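PDB 4L8K: putative peptidase from Parabacteroides merdae, which probably cleaves peptide bonds as a serine peptidase of family S41, in the ClpP/crotonase clan. Local coordinates for residues D103-L115 / V123-L137. Residues are numbered along the deposited sequence; the frame is centred on the assembly and turned at random.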
loop_
_atom_site.group_PDB
_atom_site.type_symbol
_atom_site.label_atom_id
_atom_site.label_comp_id
_atom_site.label_asym_id
_atom_site.label_seq_id
_atom_site.Cartn_x
_atom_site.Cartn_y
_atom_site.Cartn_z
ATOM N N ASP A 103 1.299 20.275 -19.674
ATOM C CA ASP A 103 2.402 19.888 -20.556
ATOM C C ASP A 103 3.255 18.724 -19.989
ATOM O O ASP A 103 4.389 18.510 -20.443
ATOM C CB ASP A 103 3.300 21.118 -20.817
ATOM C CG ASP A 103 3.856 21.768 -19.554
ATOM O OD1 ASP A 103 3.384 21.404 -18.432
ATOM O OD2 ASP A 103 4.689 22.701 -19.683
ATOM N N TYR A 104 2.724 17.980 -19.011
ATOM C CA TYR A 104 3.424 16.828 -18.444
ATOM C C TYR A 104 3.447 15.683 -19.489
ATOM O O TYR A 104 2.634 15.666 -20.414
ATOM C CB TYR A 104 2.774 16.373 -17.135
ATOM C CG TYR A 104 1.333 15.921 -17.284
ATOM C CD1 TYR A 104 1.025 14.600 -17.619
ATOM C CD2 TYR A 104 0.276 16.807 -17.072
ATOM C CE1 TYR A 104 -0.299 14.183 -17.772
ATOM C CE2 TYR A 104 -1.050 16.402 -17.219
ATOM C CZ TYR A 104 -1.331 15.087 -17.569
ATOM O OH TYR A 104 -2.630 14.655 -17.698
ATOM N N LYS A 105 4.370 14.752 -19.342
ATOM C CA LYS A 105 4.502 13.657 -20.294
ATOM C C LYS A 105 3.778 12.430 -19.783
ATOM O O LYS A 105 3.663 12.256 -18.569
ATOM C CB LYS A 105 5.989 13.336 -20.536
ATOM C CG LYS A 105 6.938 14.535 -20.683
ATOM C CD LYS A 105 6.789 15.198 -22.009
ATOM C CE LYS A 105 7.935 16.143 -22.237
ATOM N NZ LYS A 105 7.728 16.951 -23.464
ATOM N N ILE A 106 3.292 11.566 -20.709
ATOM C CA ILE A 106 2.569 10.326 -20.376
ATOM C C ILE A 106 3.339 9.122 -20.940
ATOM O O ILE A 106 3.500 9.017 -22.143
ATOM C CB ILE A 106 1.090 10.350 -20.871
ATOM C CG1 ILE A 106 0.295 11.449 -20.150
ATOM C CG2 ILE A 106 0.432 8.956 -20.692
ATOM C CD1 ILE A 106 -1.068 11.814 -20.809
ATOM N N ALA A 107 3.813 8.230 -20.061
ATOM C CA ALA A 107 4.538 7.008 -20.451
ATOM C C ALA A 107 3.898 5.831 -19.698
ATOM O O ALA A 107 4.212 5.586 -18.518
ATOM C CB ALA A 107 6.021 7.137 -20.120
ATOM N N GLY A 108 2.947 5.174 -20.365
ATOM C CA GLY A 108 2.161 4.103 -19.769
ATOM C C GLY A 108 1.306 4.690 -18.663
ATOM O O GLY A 108 0.671 5.724 -18.863
ATOM N N GLY A 109 1.365 4.089 -17.477
ATOM C CA GLY A 109 0.631 4.551 -16.306
ATOM C C GLY A 109 1.307 5.689 -15.558
ATOM O O GLY A 109 0.813 6.113 -14.518
HETATM N N MSE A 110 2.430 6.214 -16.070
HETATM C CA MSE A 110 3.158 7.330 -15.440
HETATM C C MSE A 110 2.875 8.684 -16.084
HETATM O O MSE A 110 2.811 8.809 -17.318
HETATM C CB MSE A 110 4.686 7.127 -15.494
HETATM C CG MSE A 110 5.187 5.964 -14.667
HETATM SE SE MSE A 110 7.143 5.738 -14.863
HETATM C CE MSE A 110 7.321 5.641 -16.846
ATOM N N LYS A 111 2.795 9.707 -15.220
ATOM C CA LYS A 111 2.750 11.117 -15.572
ATOM C C LYS A 111 4.076 11.654 -15.098
ATOM O O LYS A 111 4.461 11.372 -13.947
ATOM C CB LYS A 111 1.583 11.882 -14.922
ATOM C CG LYS A 111 0.200 11.444 -15.341
ATOM C CD LYS A 111 -0.810 12.314 -14.605
ATOM C CE LYS A 111 -2.243 12.014 -14.968
ATOM N NZ LYS A 111 -3.167 12.817 -14.098
ATOM N N TYR A 112 4.830 12.362 -15.968
ATOM C CA TYR A 112 6.132 12.816 -15.503
ATOM C C TYR A 112 6.486 14.194 -16.041
ATOM O O TYR A 112 6.059 14.589 -17.121
ATOM C CB TYR A 112 7.233 11.772 -15.768
ATOM C CG TYR A 112 7.589 11.534 -17.222
ATOM C CD1 TYR A 112 6.830 10.669 -18.020
ATOM C CD2 TYR A 112 8.740 12.087 -17.777
ATOM C CE1 TYR A 112 7.179 10.419 -19.358
ATOM C CE2 TYR A 112 9.108 11.831 -19.106
ATOM C CZ TYR A 112 8.329 10.994 -19.891
ATOM O OH TYR A 112 8.714 10.771 -21.201
ATOM N N LYS A 113 7.244 14.943 -15.249
ATOM C CA LYS A 113 7.652 16.305 -15.578
ATOM C C LYS A 113 8.861 16.743 -14.751
ATOM O O LYS A 113 8.961 16.400 -13.575
ATOM C CB LYS A 113 6.469 17.265 -15.304
ATOM C CG LYS A 113 6.632 18.650 -15.891
ATOM C CD LYS A 113 5.481 19.525 -15.533
ATOM C CE LYS A 113 5.630 20.903 -16.103
ATOM N NZ LYS A 113 4.361 21.667 -15.957
ATOM N N ARG A 114 9.718 17.585 -15.349
ATOM C CA ARG A 114 10.859 18.172 -14.642
ATOM C C ARG A 114 10.386 19.402 -13.854
ATOM O O ARG A 114 9.637 20.241 -14.375
ATOM C CB ARG A 114 12.006 18.548 -15.597
ATOM C CG ARG A 114 12.684 17.340 -16.189
ATOM C CD ARG A 114 13.950 17.685 -16.953
ATOM N NE ARG A 114 13.755 18.726 -17.963
ATOM C CZ ARG A 114 14.105 18.607 -19.241
ATOM N NH1 ARG A 114 14.631 17.473 -19.692
ATOM N NH2 ARG A 114 13.946 19.622 -20.073
ATOM N N LEU A 115 10.833 19.498 -12.602
ATOM C CA LEU A 115 10.536 20.625 -11.728
ATOM C C LEU A 115 11.844 21.335 -11.299
ATOM O O LEU A 115 12.938 20.814 -11.534
ATOM C CB LEU A 115 9.757 20.129 -10.470
ATOM C CG LEU A 115 8.457 19.309 -10.671
ATOM C CD1 LEU A 115 7.914 18.857 -9.316
ATOM C CD2 LEU A 115 7.409 20.121 -11.444
ATOM N N VAL A 123 7.713 12.098 -10.943
ATOM C CA VAL A 123 6.863 11.049 -11.512
ATOM C C VAL A 123 5.651 10.847 -10.591
ATOM O O VAL A 123 5.806 10.703 -9.382
ATOM C CB VAL A 123 7.601 9.679 -11.759
ATOM C CG1 VAL A 123 6.681 8.653 -12.429
ATOM C CG2 VAL A 123 8.887 9.847 -12.574
ATOM N N TYR A 124 4.452 10.827 -11.169
ATOM C CA TYR A 124 3.263 10.402 -10.449
ATOM C C TYR A 124 2.815 9.061 -11.045
ATOM O O TYR A 124 2.598 8.939 -12.260
ATOM C CB TYR A 124 2.111 11.415 -10.440
ATOM C CG TYR A 124 0.958 10.896 -9.605
ATOM C CD1 TYR A 124 1.112 10.664 -8.239
ATOM C CD2 TYR A 124 -0.260 10.562 -10.189
ATOM C CE1 TYR A 124 0.076 10.138 -7.469
ATOM C CE2 TYR A 124 -1.318 10.066 -9.424
ATOM C CZ TYR A 124 -1.133 9.823 -8.068
ATOM O OH TYR A 124 -2.120 9.272 -7.296
ATOM N N TYR A 125 2.728 8.049 -10.190
ATOM C CA TYR A 125 2.272 6.727 -10.588
ATOM C C TYR A 125 1.043 6.387 -9.721
ATOM O O TYR A 125 1.177 5.955 -8.574
ATOM C CB TYR A 125 3.415 5.697 -10.467
ATOM C CG TYR A 125 3.068 4.366 -11.104
ATOM C CD1 TYR A 125 2.675 4.289 -12.436
ATOM C CD2 TYR A 125 3.148 3.185 -10.380
ATOM C CE1 TYR A 125 2.358 3.064 -13.028
ATOM C CE2 TYR A 125 2.846 1.955 -10.966
ATOM C CZ TYR A 125 2.475 1.898 -12.298
ATOM O OH TYR A 125 2.165 0.700 -12.882
ATOM N N GLY A 126 -0.140 6.657 -10.265
ATOM C CA GLY A 126 -1.396 6.505 -9.542
ATOM C C GLY A 126 -1.923 5.107 -9.329
ATOM O O GLY A 126 -2.749 4.894 -8.437
ATOM N N SER A 127 -1.527 4.153 -10.178
ATOM C CA SER A 127 -2.075 2.796 -10.089
ATOM C C SER A 127 -1.114 1.751 -10.610
ATOM O O SER A 127 -0.666 1.879 -11.742
ATOM C CB SER A 127 -3.386 2.710 -10.884
ATOM O OG SER A 127 -3.919 1.395 -10.814
ATOM N N PHE A 128 -0.878 0.676 -9.833
ATOM C CA PHE A 128 -0.067 -0.459 -10.285
ATOM C C PHE A 128 -0.884 -1.368 -11.245
ATOM O O PHE A 128 -0.365 -2.392 -11.676
ATOM C CB PHE A 128 0.548 -1.269 -9.101
ATOM C CG PHE A 128 1.776 -0.623 -8.506
ATOM C CD1 PHE A 128 3.017 -0.782 -9.096
ATOM C CD2 PHE A 128 1.673 0.218 -7.410
ATOM C CE1 PHE A 128 4.143 -0.135 -8.577
ATOM C CE2 PHE A 128 2.800 0.863 -6.891
ATOM C CZ PHE A 128 4.030 0.663 -7.462
ATOM N N SER A 129 -2.157 -0.973 -11.591
ATOM C CA SER A 129 -3.033 -1.644 -12.563
ATOM C C SER A 129 -2.821 -1.045 -13.947
ATOM O O SER A 129 -3.163 -1.649 -14.952
ATOM C CB SER A 129 -4.501 -1.527 -12.166
ATOM O OG SER A 129 -4.798 -2.339 -11.044
ATOM N N SER A 130 -2.259 0.156 -13.996
ATOM C CA SER A 130 -1.914 0.841 -15.234
ATOM C C SER A 130 -0.453 0.521 -15.517
ATOM O O SER A 130 0.434 0.974 -14.799
ATOM C CB SER A 130 -2.177 2.341 -15.106
ATOM O OG SER A 130 -2.404 2.910 -16.383
ATOM N N GLY A 131 -0.235 -0.328 -16.509
ATOM C CA GLY A 131 1.072 -0.819 -16.916
ATOM C C GLY A 131 2.139 0.173 -17.320
ATOM O O GLY A 131 1.863 1.241 -17.884
ATOM N N VAL A 132 3.384 -0.228 -17.062
ATOM C CA VAL A 132 4.578 0.541 -17.404
ATOM C C VAL A 132 5.502 -0.441 -18.113
ATOM O O VAL A 132 5.791 -1.498 -17.573
ATOM C CB VAL A 132 5.204 1.257 -16.146
ATOM C CG1 VAL A 132 6.625 1.674 -16.368
ATOM C CG2 VAL A 132 4.389 2.473 -15.747
ATOM N N GLY A 133 5.890 -0.127 -19.342
ATOM C CA GLY A 133 6.817 -0.955 -20.113
ATOM C C GLY A 133 8.263 -0.566 -19.854
ATOM O O GLY A 133 8.525 0.446 -19.191
ATOM N N GLU A 134 9.205 -1.382 -20.351
ATOM C CA GLU A 134 10.647 -1.166 -20.200
ATOM C C GLU A 134 11.097 0.107 -20.925
ATOM O O GLU A 134 11.950 0.827 -20.409
ATOM C CB GLU A 134 11.471 -2.378 -20.707
ATOM C CG GLU A 134 11.142 -3.715 -20.055
ATOM C CD GLU A 134 11.511 -3.932 -18.594
ATOM O OE1 GLU A 134 12.001 -2.992 -17.918
ATOM O OE2 GLU A 134 11.283 -5.066 -18.117
ATOM N N ASN A 135 10.512 0.384 -22.116
ATOM C CA ASN A 135 10.817 1.583 -22.909
ATOM C C ASN A 135 10.271 2.821 -22.207
ATOM O O ASN A 135 10.994 3.801 -22.097
ATOM C CB ASN A 135 10.290 1.466 -24.347
ATOM C CG ASN A 135 11.005 0.430 -25.187
ATOM O OD1 ASN A 135 12.150 0.085 -24.977
ATOM N ND2 ASN A 135 10.355 -0.072 -26.190
ATOM N N ASN A 136 9.047 2.747 -21.654
ATOM C CA ASN A 136 8.441 3.830 -20.860
ATOM C C ASN A 136 9.410 4.315 -19.780
ATOM O O ASN A 136 9.671 5.524 -19.661
ATOM C CB ASN A 136 7.143 3.353 -20.174
ATOM C CG ASN A 136 5.978 3.084 -21.051
ATOM O OD1 ASN A 136 5.130 2.265 -20.693
ATOM N ND2 ASN A 136 5.857 3.805 -22.182
ATOM N N LEU A 137 9.966 3.347 -19.007
ATOM C CA LEU A 137 10.918 3.631 -17.936
ATOM C C LEU A 137 12.214 4.229 -18.485
ATOM O O LEU A 137 12.660 5.243 -17.956
ATOM C CB LEU A 137 11.204 2.375 -17.084
ATOM C CG LEU A 137 10.071 1.950 -16.151
ATOM C CD1 LEU A 137 10.184 0.467 -15.782
ATOM C CD2 LEU A 137 9.962 2.868 -14.906
HETATM O O HOH W 1 -0.046 8.084 -12.759
HETATM O O HOH W 2 -0.867 4.532 -12.818
#
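M110, a selenomethionine, reaches from its strand into a pocket made by V123, Y125, V132, N136 and L137. Its CG lies 3.7 Å from V132 CG2, the two side chains crossing at about a right angle, and also touches V123 CG1 and Y125 CD1. The chain then bends at chi3 (-53°): SE settles against both V123 CG1 and L137 CD2, and CE comes to 3.7 Å from N136 O on the first turn of the helix. Next to it, K111 and Y124 form an antiparallel hydrogen-bonded pair. K111 N gives a nearly straight bond (177°) to Y124 O, in the carbonyl plane, and Y124 N returns one of 2.8 Å to K111 O. Strands 110-115 and 120-125 form a beta hairpin at one side of the mixed seven-strand sheet, where 105-107 is the outermost strand and 149-153 runs parallel to 120-125 on the other flank, the chain passing between these two through helix 134-143 in a beta-alpha-beta crossover.

On the turn side of M110, water takes over from direct strand pairing: one water takes the N-H of G126 and donates to G109 O and Y124 O, the other links G109 O to S127 N. The type II' turn from A107 to M110 fits against the loop before the helix, G109 N bonding to G131 O at 2.9 Å from above the carbonyl plane. The turn sits close, with G108 CA 3.4 Å from G131 O. Y125 OH holds that loop through S130 O, 2.6 Å away. N136 lays its amide against the A107-G108 peptide while OD1 accepts from G133 N, the N-cap residue; an alanine here would probably leave that N-H without its mate and open a gap beside the turn. Further out, R167 binds V132 O, and M140 backs M110 and V123.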